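Long-range contacts in zinc transport protein ZntB (Vibrio parahaemolyticus RIMD 2210633, PDB 3CK6), which probably takes up zinc ions together with protons, its cytoplasmic domain assembling into a funnel-shaped homopentamer: residues E[26-31]-E[106-111]; E[151-156]-E[224-229]; E[158-163]-E[231-236]. The protein carries 1 engineered substitution. All coordinates share one frame; numbering follows the deposited sequence.

Contact 1: E[26-31]-E[106-111]; sequences EHIQPN and ALISTR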
ATOM      1  N   GLU E  26      22.659  10.598 -40.940  1.00 42.13           N
ATOM      2  CA  GLU E  26      21.755  11.110 -41.973  1.00 41.68           C
ATOM      3  C   GLU E  26      20.405  11.513 -41.355  1.00 40.13           C
ATOM      4  O   GLU E  26      20.315  11.774 -40.146  1.00 41.19           O
ATOM      5  CB  GLU E  26      21.615  10.071 -43.094  1.00 42.13           C
ATOM      6  CG  GLU E  26      22.971   9.605 -43.679  1.00 44.00           C
ATOM      7  CD  GLU E  26      22.867   8.842 -45.009  1.00 44.08           C
ATOM      8  OE1 GLU E  26      22.074   7.865 -45.098  1.00 46.39           O
ATOM      9  OE2 GLU E  26      23.605   9.215 -45.962  1.00 45.92           O
ATOM     10  N   HIS E  27      19.367  11.585 -42.177  1.00 37.88           N
ATOM     11  CA  HIS E  27      18.022  11.843 -41.696  1.00 35.57           C
ATOM     12  C   HIS E  27      17.385  10.499 -41.316  1.00 33.72           C
ATOM     13  O   HIS E  27      17.485   9.530 -42.068  1.00 31.77           O
ATOM     14  CB  HIS E  27      17.222  12.539 -42.808  1.00 36.13           C
ATOM     15  CG  HIS E  27      15.903  13.093 -42.366  1.00 37.80           C
ATOM     16  ND1 HIS E  27      14.909  12.310 -41.816  1.00 38.37           N
ATOM     17  CD2 HIS E  27      15.398  14.351 -42.430  1.00 38.65           C
ATOM     18  CE1 HIS E  27      13.855  13.063 -41.547  1.00 39.05           C
ATOM     19  NE2 HIS E  27      14.129  14.307 -41.901  1.00 37.96           N
ATOM     20  N   ILE E  28      16.743  10.437 -40.149  1.00 32.05           N
ATOM     21  CA  ILE E  28      16.075   9.207 -39.725  1.00 31.37           C
ATOM     22  C   ILE E  28      14.848   8.871 -40.609  1.00 30.39           C
ATOM     23  O   ILE E  28      14.207   9.764 -41.199  1.00 29.46           O
ATOM     24  CB  ILE E  28      15.725   9.190 -38.202  1.00 31.58           C
ATOM     25  CG1 ILE E  28      14.514  10.060 -37.900  1.00 33.73           C
ATOM     26  CG2 ILE E  28      16.951   9.614 -37.343  1.00 31.27           C
ATOM     27  CD1 ILE E  28      13.865   9.742 -36.569  1.00 37.34           C
ATOM     28  N   GLN E  29      14.552   7.575 -40.717  1.00 29.35           N
ATOM     29  CA  GLN E  29      13.464   7.091 -41.558  1.00 29.05           C
ATOM     30  C   GLN E  29      12.576   6.125 -40.781  1.00 28.45           C
ATOM     31  O   GLN E  29      13.071   5.365 -39.944  1.00 28.76           O
ATOM     32  CB  GLN E  29      14.008   6.388 -42.811  1.00 28.75           C
ATOM     33  CG  GLN E  29      15.107   7.131 -43.576  1.00 29.03           C
ATOM     34  CD  GLN E  29      14.635   8.415 -44.240  1.00 28.27           C
ATOM     35  OE1 GLN E  29      15.447   9.283 -44.566  1.00 32.43           O
ATOM     36  NE2 GLN E  29      13.333   8.557 -44.421  1.00 25.41           N
ATOM     37  N   PRO E  30      11.265   6.164 -41.039  1.00 28.36           N
ATOM     38  CA  PRO E  30      10.346   5.248 -40.383  1.00 28.62           C
ATOM     39  C   PRO E  30      10.721   3.790 -40.664  1.00 28.38           C
ATOM     40  O   PRO E  30      11.172   3.479 -41.767  1.00 29.01           O
ATOM     41  CB  PRO E  30       8.985   5.603 -41.013  1.00 28.08           C
ATOM     42  CG  PRO E  30       9.141   7.012 -41.463  1.00 29.20           C
ATOM     43  CD  PRO E  30      10.551   7.083 -41.956  1.00 28.75           C
ATOM     44  N   ASN E  31      10.563   2.924 -39.659  1.00 28.19           N
ATOM     45  CA  ASN E  31      10.908   1.498 -39.747  1.00 27.60           C
ATOM     46  C   ASN E  31      12.414   1.165 -39.675  1.00 27.25           C
ATOM     47  O   ASN E  31      12.810   0.019 -39.830  1.00 27.40           O
ATOM     48  CB  ASN E  31      10.215   0.812 -40.934  1.00 28.75           C
ATOM     49  CG  ASN E  31       8.714   0.836 -40.796  1.00 31.14           C
ATOM     50  OD1 ASN E  31       8.012   1.396 -41.638  1.00 34.57           O
ATOM     51  ND2 ASN E  31       8.214   0.281 -39.685  1.00 32.50           N
ATOM     52  N   ALA E 106      10.721   5.611 -36.177  1.00 26.65           N
ATOM     53  CA  ALA E 106      12.038   4.973 -36.051  1.00 26.52           C
ATOM     54  C   ALA E 106      12.330   4.644 -34.600  1.00 27.23           C
ATOM     55  O   ALA E 106      11.881   5.348 -33.692  1.00 28.53           O
ATOM     56  CB  ALA E 106      13.125   5.892 -36.578  1.00 26.68           C
ATOM     57  N   LEU E 107      13.128   3.606 -34.397  1.00 26.65           N
ATOM     58  CA  LEU E 107      13.586   3.225 -33.075  1.00 28.07           C
ATOM     59  C   LEU E 107      15.034   3.633 -32.946  1.00 27.65           C
ATOM     60  O   LEU E 107      15.862   3.162 -33.710  1.00 28.58           O
ATOM     61  CB  LEU E 107      13.483   1.712 -32.921  1.00 27.96           C
ATOM     62  CG  LEU E 107      12.777   1.036 -31.742  1.00 32.08           C
ATOM     63  CD1 LEU E 107      13.750   0.076 -31.015  1.00 35.23           C
ATOM     64  CD2 LEU E 107      12.044   1.997 -30.792  1.00 31.79           C
ATOM     65  N   ILE E 108      15.322   4.514 -32.000  1.00 27.80           N
ATOM     66  CA  ILE E 108      16.684   4.959 -31.702  1.00 27.82           C
ATOM     67  C   ILE E 108      17.012   4.479 -30.289  1.00 28.18           C
ATOM     68  O   ILE E 108      16.355   4.877 -29.326  1.00 27.64           O
ATOM     69  CB  ILE E 108      16.828   6.503 -31.734  1.00 27.65           C
ATOM     70  CG1 ILE E 108      16.399   7.099 -33.084  1.00 27.25           C
ATOM     71  CG2 ILE E 108      18.247   6.928 -31.400  1.00 28.26           C
ATOM     72  CD1 ILE E 108      16.295   8.644 -33.014  1.00 29.14           C
ATOM     73  N   SER E 109      18.011   3.609 -30.182  1.00 28.66           N
ATOM     74  CA  SER E 109      18.469   3.156 -28.882  1.00 29.41           C
ATOM     75  C   SER E 109      19.872   3.669 -28.618  1.00 30.06           C
ATOM     76  O   SER E 109      20.685   3.792 -29.546  1.00 30.12           O
ATOM     77  CB  SER E 109      18.397   1.626 -28.763  1.00 29.84           C
ATOM     78  OG  SER E 109      19.222   1.002 -29.719  1.00 29.13           O
ATOM     79  N   THR E 110      20.149   3.981 -27.348  1.00 30.17           N
ATOM     80  CA  THR E 110      21.418   4.579 -26.956  1.00 30.54           C
ATOM     81  C   THR E 110      22.002   3.771 -25.807  1.00 29.78           C
ATOM     82  O   THR E 110      21.260   3.248 -24.958  1.00 30.27           O
ATOM     83  CB  THR E 110      21.319   6.081 -26.534  1.00 31.32           C
ATOM     84  OG1 THR E 110      20.632   6.206 -25.273  1.00 32.95           O
ATOM     85  CG2 THR E 110      20.645   6.951 -27.607  1.00 32.29           C
ATOM     86  N   ARG E 111      23.321   3.628 -25.817  1.00 29.91           N
ATOM     87  CA  ARG E 111      24.005   2.852 -24.810  1.00 30.09           C
ATOM     88  C   ARG E 111      25.249   3.593 -24.318  1.00 30.77           C
ATOM     89  O   ARG E 111      25.780   4.474 -24.997  1.00 30.34           O
ATOM     90  CB  ARG E 111      24.402   1.474 -25.388  1.00 30.15           C
ATOM     91  CG  ARG E 111      25.475   1.544 -26.494  1.00 31.41           C
ATOM     92  CD  ARG E 111      26.635   0.668 -26.132  1.00 32.25           C
ATOM     93  NE  ARG E 111      27.815   0.807 -26.986  1.00 30.42           N
ATOM     94  CZ  ARG E 111      28.226  -0.133 -27.839  1.00 30.95           C
ATOM     95  NH1 ARG E 111      27.532  -1.267 -27.970  1.00 30.90           N
ATOM     96  NH2 ARG E 111      29.320   0.056 -28.569  1.00 29.55           N
TER

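Contact 2: E[151-156]-E[224-229]; sequences LYLDTI and ETIEFY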
ATOM      1  N   LEU E 151      19.589 -14.927 -15.710  1.00 31.14           N
ATOM      2  CA  LEU E 151      20.852 -15.673 -15.671  1.00 31.32           C
ATOM      3  C   LEU E 151      21.707 -15.224 -14.501  1.00 31.12           C
ATOM      4  O   LEU E 151      22.285 -16.061 -13.806  1.00 30.81           O
ATOM      5  CB  LEU E 151      21.655 -15.560 -16.985  1.00 31.28           C
ATOM      6  CG  LEU E 151      21.300 -16.534 -18.121  1.00 33.33           C
ATOM      7  CD1 LEU E 151      21.756 -16.008 -19.486  1.00 33.00           C
ATOM      8  CD2 LEU E 151      21.845 -17.970 -17.877  1.00 32.73           C
ATOM      9  N   TYR E 152      21.777 -13.910 -14.275  1.00 30.62           N
ATOM     10  CA  TYR E 152      22.506 -13.387 -13.122  1.00 31.01           C
ATOM     11  C   TYR E 152      21.877 -13.830 -11.798  1.00 30.83           C
ATOM     12  O   TYR E 152      22.583 -14.252 -10.879  1.00 29.45           O
ATOM     13  CB  TYR E 152      22.644 -11.863 -13.186  1.00 31.56           C
ATOM     14  CG  TYR E 152      23.321 -11.253 -11.980  1.00 32.34           C
ATOM     15  CD1 TYR E 152      24.671 -11.489 -11.714  1.00 31.74           C
ATOM     16  CD2 TYR E 152      22.613 -10.429 -11.108  1.00 32.84           C
ATOM     17  CE1 TYR E 152      25.282 -10.925 -10.598  1.00 33.07           C
ATOM     18  CE2 TYR E 152      23.223  -9.856  -9.999  1.00 33.46           C
ATOM     19  CZ  TYR E 152      24.545 -10.105  -9.752  1.00 32.79           C
ATOM     20  OH  TYR E 152      25.136  -9.531  -8.643  1.00 36.07           O
ATOM     21  N   LEU E 153      20.556 -13.733 -11.708  1.00 30.37           N
ATOM     22  CA  LEU E 153      19.850 -14.165 -10.503  1.00 30.70           C
ATOM     23  C   LEU E 153      20.136 -15.620 -10.147  1.00 30.42           C
ATOM     24  O   LEU E 153      20.197 -15.953  -8.970  1.00 30.70           O
ATOM     25  CB  LEU E 153      18.344 -13.905 -10.590  1.00 30.43           C
ATOM     26  CG  LEU E 153      17.946 -12.444 -10.356  1.00 31.59           C
ATOM     27  CD1 LEU E 153      16.448 -12.223 -10.606  1.00 29.71           C
ATOM     28  CD2 LEU E 153      18.385 -11.944  -8.954  1.00 32.53           C
ATOM     29  N   ASP E 154      20.342 -16.460 -11.164  1.00 30.49           N
ATOM     30  CA  ASP E 154      20.754 -17.854 -10.984  1.00 30.87           C
ATOM     31  C   ASP E 154      22.072 -17.966 -10.225  1.00 30.57           C
ATOM     32  O   ASP E 154      22.228 -18.877  -9.441  1.00 29.37           O
ATOM     33  CB  ASP E 154      20.907 -18.579 -12.326  1.00 31.18           C
ATOM     34  CG  ASP E 154      19.575 -18.946 -12.962  1.00 34.85           C
ATOM     35  OD1 ASP E 154      18.544 -18.972 -12.248  1.00 36.94           O
ATOM     36  OD2 ASP E 154      19.570 -19.215 -14.191  1.00 37.16           O
ATOM     37  N   THR E 155      23.010 -17.048 -10.480  1.00 30.47           N
ATOM     38  CA  THR E 155      24.306 -17.051  -9.800  1.00 31.43           C
ATOM     39  C   THR E 155      24.113 -16.683  -8.337  1.00 32.28           C
ATOM     40  O   THR E 155      24.844 -17.149  -7.470  1.00 32.55           O
ATOM     41  CB  THR E 155      25.331 -16.079 -10.447  1.00 31.04           C
ATOM     42  OG1 THR E 155      24.974 -14.718 -10.167  1.00 30.99           O
ATOM     43  CG2 THR E 155      25.421 -16.288 -11.942  1.00 29.92           C
ATOM     44  N   ILE E 156      23.128 -15.828  -8.070  1.00 33.19           N
ATOM     45  CA  ILE E 156      22.816 -15.444  -6.689  1.00 34.12           C
ATOM     46  C   ILE E 156      22.153 -16.620  -5.969  1.00 34.38           C
ATOM     47  O   ILE E 156      22.506 -16.951  -4.826  1.00 34.12           O
ATOM     48  CB  ILE E 156      21.971 -14.143  -6.615  1.00 34.54           C
ATOM     49  CG1 ILE E 156      22.842 -12.946  -7.043  1.00 34.64           C
ATOM     50  CG2 ILE E 156      21.406 -13.937  -5.194  1.00 34.80           C
ATOM     51  CD1 ILE E 156      22.080 -11.663  -7.351  1.00 34.52           C
ATOM     52  N   GLU E 224       9.455 -10.641  -7.896  1.00 24.85           N
ATOM     53  CA  GLU E 224       9.066 -11.567  -6.831  1.00 25.13           C
ATOM     54  C   GLU E 224      10.191 -12.486  -6.384  1.00 25.14           C
ATOM     55  O   GLU E 224      10.292 -12.789  -5.212  1.00 25.71           O
ATOM     56  CB  GLU E 224       7.843 -12.384  -7.216  1.00 24.49           C
ATOM     57  CG  GLU E 224       6.631 -11.477  -7.461  1.00 24.97           C
ATOM     58  CD  GLU E 224       5.434 -12.176  -8.087  1.00 25.86           C
ATOM     59  OE1 GLU E 224       5.552 -13.296  -8.670  1.00 27.94           O
ATOM     60  OE2 GLU E 224       4.346 -11.561  -7.998  1.00 24.99           O
ATOM     61  N   THR E 225      11.009 -12.935  -7.330  1.00 25.52           N
ATOM     62  CA  THR E 225      12.152 -13.792  -7.033  1.00 25.33           C
ATOM     63  C   THR E 225      13.192 -13.053  -6.187  1.00 25.52           C
ATOM     64  O   THR E 225      13.718 -13.607  -5.207  1.00 24.85           O
ATOM     65  CB  THR E 225      12.785 -14.341  -8.327  1.00 25.41           C
ATOM     66  OG1 THR E 225      11.932 -15.357  -8.843  1.00 24.79           O
ATOM     67  CG2 THR E 225      14.127 -15.000  -8.009  1.00 24.03           C
ATOM     68  N   ILE E 226      13.480 -11.815  -6.575  1.00 25.80           N
ATOM     69  CA  ILE E 226      14.354 -10.929  -5.791  1.00 27.14           C
ATOM     70  C   ILE E 226      13.874 -10.804  -4.340  1.00 27.23           C
ATOM     71  O   ILE E 226      14.673 -10.939  -3.418  1.00 27.53           O
ATOM     72  CB  ILE E 226      14.504  -9.537  -6.464  1.00 27.11           C
ATOM     73  CG1 ILE E 226      15.345  -9.671  -7.737  1.00 26.96           C
ATOM     74  CG2 ILE E 226      15.181  -8.507  -5.493  1.00 27.19           C
ATOM     75  CD1 ILE E 226      15.510  -8.403  -8.473  1.00 30.74           C
ATOM     76  N   GLU E 227      12.577 -10.550  -4.143  1.00 27.82           N
ATOM     77  CA  GLU E 227      12.018 -10.429  -2.789  1.00 28.43           C
ATOM     78  C   GLU E 227      12.150 -11.709  -2.014  1.00 27.76           C
ATOM     79  O   GLU E 227      12.420 -11.691  -0.810  1.00 28.40           O
ATOM     80  CB  GLU E 227      10.553  -9.972  -2.793  1.00 29.19           C
ATOM     81  CG  GLU E 227      10.361  -8.578  -3.306  1.00 33.14           C
ATOM     82  CD  GLU E 227      11.048  -7.532  -2.437  1.00 36.47           C
ATOM     83  OE1 GLU E 227      11.731  -6.666  -3.010  1.00 39.32           O
ATOM     84  OE2 GLU E 227      10.912  -7.592  -1.194  1.00 37.26           O
ATOM     85  N   PHE E 228      11.997 -12.830  -2.707  1.00 27.38           N
ATOM     86  CA  PHE E 228      12.173 -14.120  -2.084  1.00 25.98           C
ATOM     87  C   PHE E 228      13.628 -14.319  -1.657  1.00 25.80           C
ATOM     88  O   PHE E 228      13.891 -14.749  -0.526  1.00 23.91           O
ATOM     89  CB  PHE E 228      11.736 -15.256  -3.008  1.00 26.73           C
ATOM     90  CG  PHE E 228      12.107 -16.609  -2.497  1.00 26.95           C
ATOM     91  CD1 PHE E 228      11.571 -17.090  -1.296  1.00 23.75           C
ATOM     92  CD2 PHE E 228      12.991 -17.407  -3.212  1.00 28.39           C
ATOM     93  CE1 PHE E 228      11.916 -18.359  -0.810  1.00 26.40           C
ATOM     94  CE2 PHE E 228      13.346 -18.661  -2.748  1.00 27.28           C
ATOM     95  CZ  PHE E 228      12.818 -19.144  -1.530  1.00 27.85           C
ATOM     96  N   TYR E 229      14.569 -14.015  -2.555  1.00 25.23           N
ATOM     97  CA  TYR E 229      16.004 -14.175  -2.200  1.00 25.72           C
ATOM     98  C   TYR E 229      16.395 -13.264  -1.042  1.00 25.20           C
ATOM     99  O   TYR E 229      17.176 -13.659  -0.184  1.00 24.60           O
ATOM    100  CB  TYR E 229      16.919 -13.921  -3.397  1.00 25.55           C
ATOM    101  CG  TYR E 229      16.837 -14.975  -4.490  1.00 24.99           C
ATOM    102  CD1 TYR E 229      16.333 -16.259  -4.236  1.00 24.67           C
ATOM    103  CD2 TYR E 229      17.285 -14.688  -5.766  1.00 26.90           C
ATOM    104  CE1 TYR E 229      16.276 -17.226  -5.244  1.00 26.82           C
ATOM    105  CE2 TYR E 229      17.227 -15.640  -6.785  1.00 28.08           C
ATOM    106  CZ  TYR E 229      16.721 -16.896  -6.525  1.00 27.97           C
ATOM    107  OH  TYR E 229      16.671 -17.813  -7.552  1.00 28.80           O
TER
HETATM  108  O   HOH W   1      16.991 -17.071 -10.054  1.00 37.49           O

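Contact 3: E[158-163]-E[231-236]; sequences ETLNEF and GEVALF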
ATOM      1  N   GLU E 158      22.680 -19.739  -6.560  1.00 36.00           N
ATOM      2  CA  GLU E 158      23.816 -20.641  -6.252  1.00 37.33           C
ATOM      3  C   GLU E 158      24.486 -20.321  -4.920  1.00 37.41           C
ATOM      4  O   GLU E 158      24.802 -21.218  -4.130  1.00 37.55           O
ATOM      5  CB  GLU E 158      24.898 -20.542  -7.332  1.00 37.78           C
ATOM      6  CG  GLU E 158      24.565 -21.159  -8.676  1.00 39.94           C
ATOM      7  CD  GLU E 158      25.773 -21.847  -9.293  1.00 42.77           C
ATOM      8  OE1 GLU E 158      26.733 -22.151  -8.542  1.00 40.49           O
ATOM      9  OE2 GLU E 158      25.758 -22.086 -10.525  1.00 44.85           O
ATOM     10  N   THR E 159      24.741 -19.036  -4.704  1.00 37.59           N
ATOM     11  CA  THR E 159      25.325 -18.544  -3.467  1.00 37.37           C
ATOM     12  C   THR E 159      24.412 -18.923  -2.302  1.00 37.55           C
ATOM     13  O   THR E 159      24.876 -19.502  -1.309  1.00 37.04           O
ATOM     14  CB  THR E 159      25.547 -17.009  -3.535  1.00 37.43           C
ATOM     15  OG1 THR E 159      26.494 -16.720  -4.566  1.00 37.65           O
ATOM     16  CG2 THR E 159      26.073 -16.442  -2.215  1.00 37.46           C
ATOM     17  N   LEU E 160      23.124 -18.622  -2.454  1.00 37.30           N
ATOM     18  CA  LEU E 160      22.101 -18.847  -1.425  1.00 37.59           C
ATOM     19  C   LEU E 160      21.935 -20.321  -1.053  1.00 38.34           C
ATOM     20  O   LEU E 160      21.985 -20.675   0.134  1.00 37.60           O
ATOM     21  CB  LEU E 160      20.750 -18.229  -1.852  1.00 37.77           C
ATOM     22  CG  LEU E 160      20.424 -16.776  -1.453  1.00 36.80           C
ATOM     23  CD1 LEU E 160      21.612 -15.837  -1.608  1.00 37.43           C
ATOM     24  CD2 LEU E 160      19.223 -16.239  -2.220  1.00 36.96           C
ATOM     25  N   ASN E 161      21.763 -21.175  -2.061  1.00 39.25           N
ATOM     26  CA  ASN E 161      21.601 -22.616  -1.837  1.00 40.61           C
ATOM     27  C   ASN E 161      22.782 -23.238  -1.091  1.00 41.20           C
ATOM     28  O   ASN E 161      22.638 -24.295  -0.468  1.00 41.36           O
ATOM     29  CB  ASN E 161      21.369 -23.368  -3.154  1.00 40.84           C
ATOM     30  CG  ASN E 161      20.002 -23.074  -3.788  1.00 42.25           C
ATOM     31  OD1 ASN E 161      19.116 -22.462  -3.176  1.00 42.98           O
ATOM     32  ND2 ASN E 161      19.828 -23.533  -5.025  1.00 43.85           N
ATOM     33  N   GLU E 162      23.934 -22.574  -1.146  1.00 41.55           N
ATOM     34  CA  GLU E 162      25.149 -23.074  -0.509  1.00 42.57           C
ATOM     35  C   GLU E 162      25.379 -22.529   0.911  1.00 41.88           C
ATOM     36  O   GLU E 162      26.354 -22.914   1.569  1.00 42.01           O
ATOM     37  CB  GLU E 162      26.370 -22.850  -1.414  1.00 42.64           C
ATOM     38  CG  GLU E 162      26.327 -23.717  -2.682  1.00 44.09           C
ATOM     39  CD  GLU E 162      27.496 -23.491  -3.636  1.00 44.11           C
ATOM     40  OE1 GLU E 162      27.940 -24.483  -4.261  1.00 46.66           O
ATOM     41  OE2 GLU E 162      27.959 -22.333  -3.775  1.00 46.82           O
ATOM     42  N   PHE E 163      24.478 -21.654   1.382  1.00 41.17           N
ATOM     43  CA  PHE E 163      24.520 -21.181   2.777  1.00 40.29           C
ATOM     44  C   PHE E 163      24.434 -22.370   3.711  1.00 39.76           C
ATOM     45  O   PHE E 163      23.496 -23.167   3.635  1.00 39.11           O
ATOM     46  CB  PHE E 163      23.364 -20.229   3.124  1.00 40.41           C
ATOM     47  CG  PHE E 163      23.470 -18.859   2.507  1.00 40.59           C
ATOM     48  CD1 PHE E 163      24.700 -18.347   2.087  1.00 40.52           C
ATOM     49  CD2 PHE E 163      22.326 -18.061   2.373  1.00 41.82           C
ATOM     50  CE1 PHE E 163      24.788 -17.070   1.517  1.00 41.83           C
ATOM     51  CE2 PHE E 163      22.401 -16.785   1.804  1.00 41.56           C
ATOM     52  CZ  PHE E 163      23.635 -16.293   1.374  1.00 41.02           C
ATOM     53  N   GLY E 231      14.414 -12.417   1.281  1.00 26.17           N
ATOM     54  CA  GLY E 231      13.829 -13.110   2.432  1.00 26.13           C
ATOM     55  C   GLY E 231      14.688 -14.261   2.925  1.00 26.53           C
ATOM     56  O   GLY E 231      14.815 -14.472   4.125  1.00 26.34           O
ATOM     57  N   GLU E 232      15.287 -15.001   1.994  1.00 26.55           N
ATOM     58  CA  GLU E 232      16.264 -16.037   2.338  1.00 26.78           C
ATOM     59  C   GLU E 232      17.555 -15.494   2.977  1.00 26.81           C
ATOM     60  O   GLU E 232      18.151 -16.171   3.805  1.00 26.05           O
ATOM     61  CB  GLU E 232      16.641 -16.832   1.106  1.00 26.84           C
ATOM     62  CG  GLU E 232      15.552 -17.764   0.633  1.00 29.53           C
ATOM     63  CD  GLU E 232      16.085 -18.763  -0.358  1.00 34.00           C
ATOM     64  OE1 GLU E 232      16.304 -19.920   0.043  1.00 33.80           O
ATOM     65  OE2 GLU E 232      16.302 -18.382  -1.535  1.00 36.83           O
ATOM     66  N   VAL E 233      18.000 -14.307   2.576  1.00 27.39           N
ATOM     67  CA  VAL E 233      19.208 -13.733   3.194  1.00 28.65           C
ATOM     68  C   VAL E 233      18.945 -13.332   4.646  1.00 29.10           C
ATOM     69  O   VAL E 233      19.761 -13.611   5.534  1.00 30.01           O
ATOM     70  CB  VAL E 233      19.776 -12.531   2.394  1.00 28.24           C
ATOM     71  CG1 VAL E 233      20.969 -11.940   3.129  1.00 29.42           C
ATOM     72  CG2 VAL E 233      20.199 -12.963   0.994  1.00 28.06           C
ATOM     73  N   ALA E 234      17.810 -12.675   4.876  1.00 30.42           N
ATOM     74  CA  ALA E 234      17.340 -12.326   6.225  1.00 31.39           C
ATOM     75  C   ALA E 234      17.219 -13.543   7.152  1.00 32.07           C
ATOM     76  O   ALA E 234      17.577 -13.473   8.343  1.00 32.40           O
ATOM     77  CB  ALA E 234      16.014 -11.558   6.150  1.00 31.39           C
ATOM     78  N   LEU E 235      16.748 -14.665   6.606  1.00 32.74           N
ATOM     79  CA  LEU E 235      16.609 -15.891   7.385  1.00 33.44           C
ATOM     80  C   LEU E 235      17.960 -16.518   7.717  1.00 33.62           C
ATOM     81  O   LEU E 235      18.144 -17.034   8.825  1.00 33.68           O
ATOM     82  CB  LEU E 235      15.695 -16.911   6.686  1.00 33.40           C
ATOM     83  CG  LEU E 235      15.457 -18.293   7.331  1.00 33.89           C
ATOM     84  CD1 LEU E 235      15.061 -18.228   8.796  1.00 35.21           C
ATOM     85  CD2 LEU E 235      14.358 -18.986   6.551  1.00 34.19           C
ATOM     86  N   PHE E 236      18.892 -16.495   6.768  1.00 33.95           N
ATOM     87  CA  PHE E 236      20.230 -17.000   7.049  1.00 34.93           C
ATOM     88  C   PHE E 236      20.937 -16.151   8.110  1.00 35.54           C
ATOM     89  O   PHE E 236      21.701 -16.680   8.906  1.00 34.67           O
ATOM     90  CB  PHE E 236      21.080 -17.149   5.783  1.00 35.33           C
ATOM     91  CG  PHE E 236      22.379 -17.886   6.015  1.00 36.82           C
ATOM     92  CD1 PHE E 236      22.381 -19.182   6.549  1.00 37.48           C
ATOM     93  CD2 PHE E 236      23.605 -17.285   5.714  1.00 37.79           C
ATOM     94  CE1 PHE E 236      23.578 -19.857   6.780  1.00 37.84           C
ATOM     95  CE2 PHE E 236      24.812 -17.963   5.935  1.00 37.02           C
ATOM     96  CZ  PHE E 236      24.799 -19.243   6.471  1.00 37.09           C
TER
HETATM   97  O   HOH W   2      17.276 -19.994  -3.461  1.00 45.55           O

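Contact 1: E[26-31]-E[106-111]
At the starting end of strand 106-111, an inner strand of the mixed sheet of the cytoplasmic domain, the loop that carries the chain from strand 19-20 to strand 32-37 closes over the first residue of the strand, and Ile-28 and Gln-29 meet Ala-106 there. The methyl of Ala-106 is the centre of the contact. Ile-28 CD1 packs on Ala-106 CB at 3.9 Å, and the backbone carbonyl of the next residue reaches the same methyl, with Gln-29 O 3.4 Å from Ala-106 CB. Ile-28 points into the contact from its backbone; its CG1 stands between the backbone N and the carbonyl carbon (chi1 76°), and the outstretched branch brings CD1 to a looser touch with Ile-108 CD1 at 4.4 Å. Ala-106 and Ile-108, two residues apart, thus offer methyls to one isoleucine tip. Trp-46 of helix 43-49 and Phe-103 of strand 96-103 also pack on Ile-28. Within the loop His-27 ND1 donates to Ile-28 O over 2.7 Å, nearly in the plane of the imidazole and on a carbonyl lone pair. Further on, Pro-30 CA comes within 4.2 Å of Ala-106 N. No hydrogen bond joins 26-31 to 106-111, so the direct hold is van der Waals contact, Ile-28 CD1 and the carbonyl of Gln-29 both lying against the Ala-106 methyl, while the backbone bonds of Asn-31 to Gly-105 and Phe-13 fasten the end of the loop to the turn before strand 106-111 and to the residue just after strand 7-12.

Contact 2: E[151-156]-E[224-229]
Leu-153 of helix 134-161 and Tyr-229 of helix 209-246 meet between two nearly parallel helices, whose short segments have axes 11.5 Å apart and inclined by 13°. Leu-153 can be followed outward. Its CB lies 4.3 Å from Tyr-229 CE2, a ring carbon next to the one bearing the hydroxyl. CG is anti to the carbonyl carbon (chi1 -77°), which carries the isopropyl end over to Ile-226. There the two methyls straddle one carbon: Leu-153 CD1 and CD2 are each 4.0 Å from Ile-226 CG1, and the side chains cross at about a right angle. CD1 also comes loosely near the methyl of Thr-225. The backbone of the same leucine touches the ring too, Leu-153 O lying 3.7 Å from Tyr-229 CE2 in an oblique approach. One turn on, Ile-156 CG2 packs against Tyr-229 CD2 at 4.2 Å, also obliquely, and the methyl CG2 of Thr-225 sits over one face of the ring, toward its rim. The phenol end turns polar: a water in the ring plane lies 2.6 Å from Tyr-229 OH and donates a longer bond of 3.3 Å to Asp-154 OD1. This water bridge joins the helices beside their apolar seam, where no direct hydrogen bond crosses. Thr-225 OG1 accepts a hydrogen bond from Arg-185 NH2 of the second subunit, so this residue serves both the helix pair and the pentamer interface. Helix 173-199 lines the seam as a third helix, Ile-183 packing on Ile-226 and Leu-180 on Tyr-229, which sets the contact among helices 134-161, 173-199 and 209-246.

Contact 3: E[158-163]-E[231-236]
Leu-160, near the end of helix 134-161, sends its two methyls to different neighbours on helix 209-246: CD1 meets Val-233 CG2 at 4.1 Å, the side chains crossing at about a right angle, while CD2 lies 3.7 Å from Glu-232 OE2. The first bond of the Asn-161 side chain leads away from helix 209-246, but its end turns back, and OD1 accepts from a water that also donates to Glu-232 OE2, at 2.7 Å from that oxygen. Phe-163, just past the helix, closes the contact with an offset stack on Phe-236, centroids 4.4 Å apart and planes at 7°. The slip sets Phe-163 CB squarely above the Phe-236 ring, 3.5 Å from its centroid, a CH-pi contact. Val-233 CG2 stands at the edge of the Phe-163 ring. Phe-236 reaches across with CG anti to the backbone N (chi1 -170°); Tyr-171 and His-173 meet its ring nearly perpendicularly. The contact therefore grades from a water-bridged polar margin to an offset aromatic stack, and with Leu-160 CA over one face and Phe-236 over the other, the Phe-163 ring is sandwiched between its own helix and helix 209-246.

How the contacts relate
Contacts 2 and 3 are successive stations on one helix pair, 134-161 with 209-246, their centres 11 Å apart. They touch directly: Leu-160 CD2 of contact 3 lies 3.5 Å from Tyr-229 CB of contact 2, making the apolar seam continuous. Each also has a water bridge at its margin, and both reach the second subunit, so the pair takes part in the pentamer. Contact 1 belongs to the other end of the elongated chain, on the opposite side of its centre: about 34 Å between centres from contact 2 and 44 Å from contact 3. It lies at the start of an inner strand of the sheet, with no other subunit touching its segments.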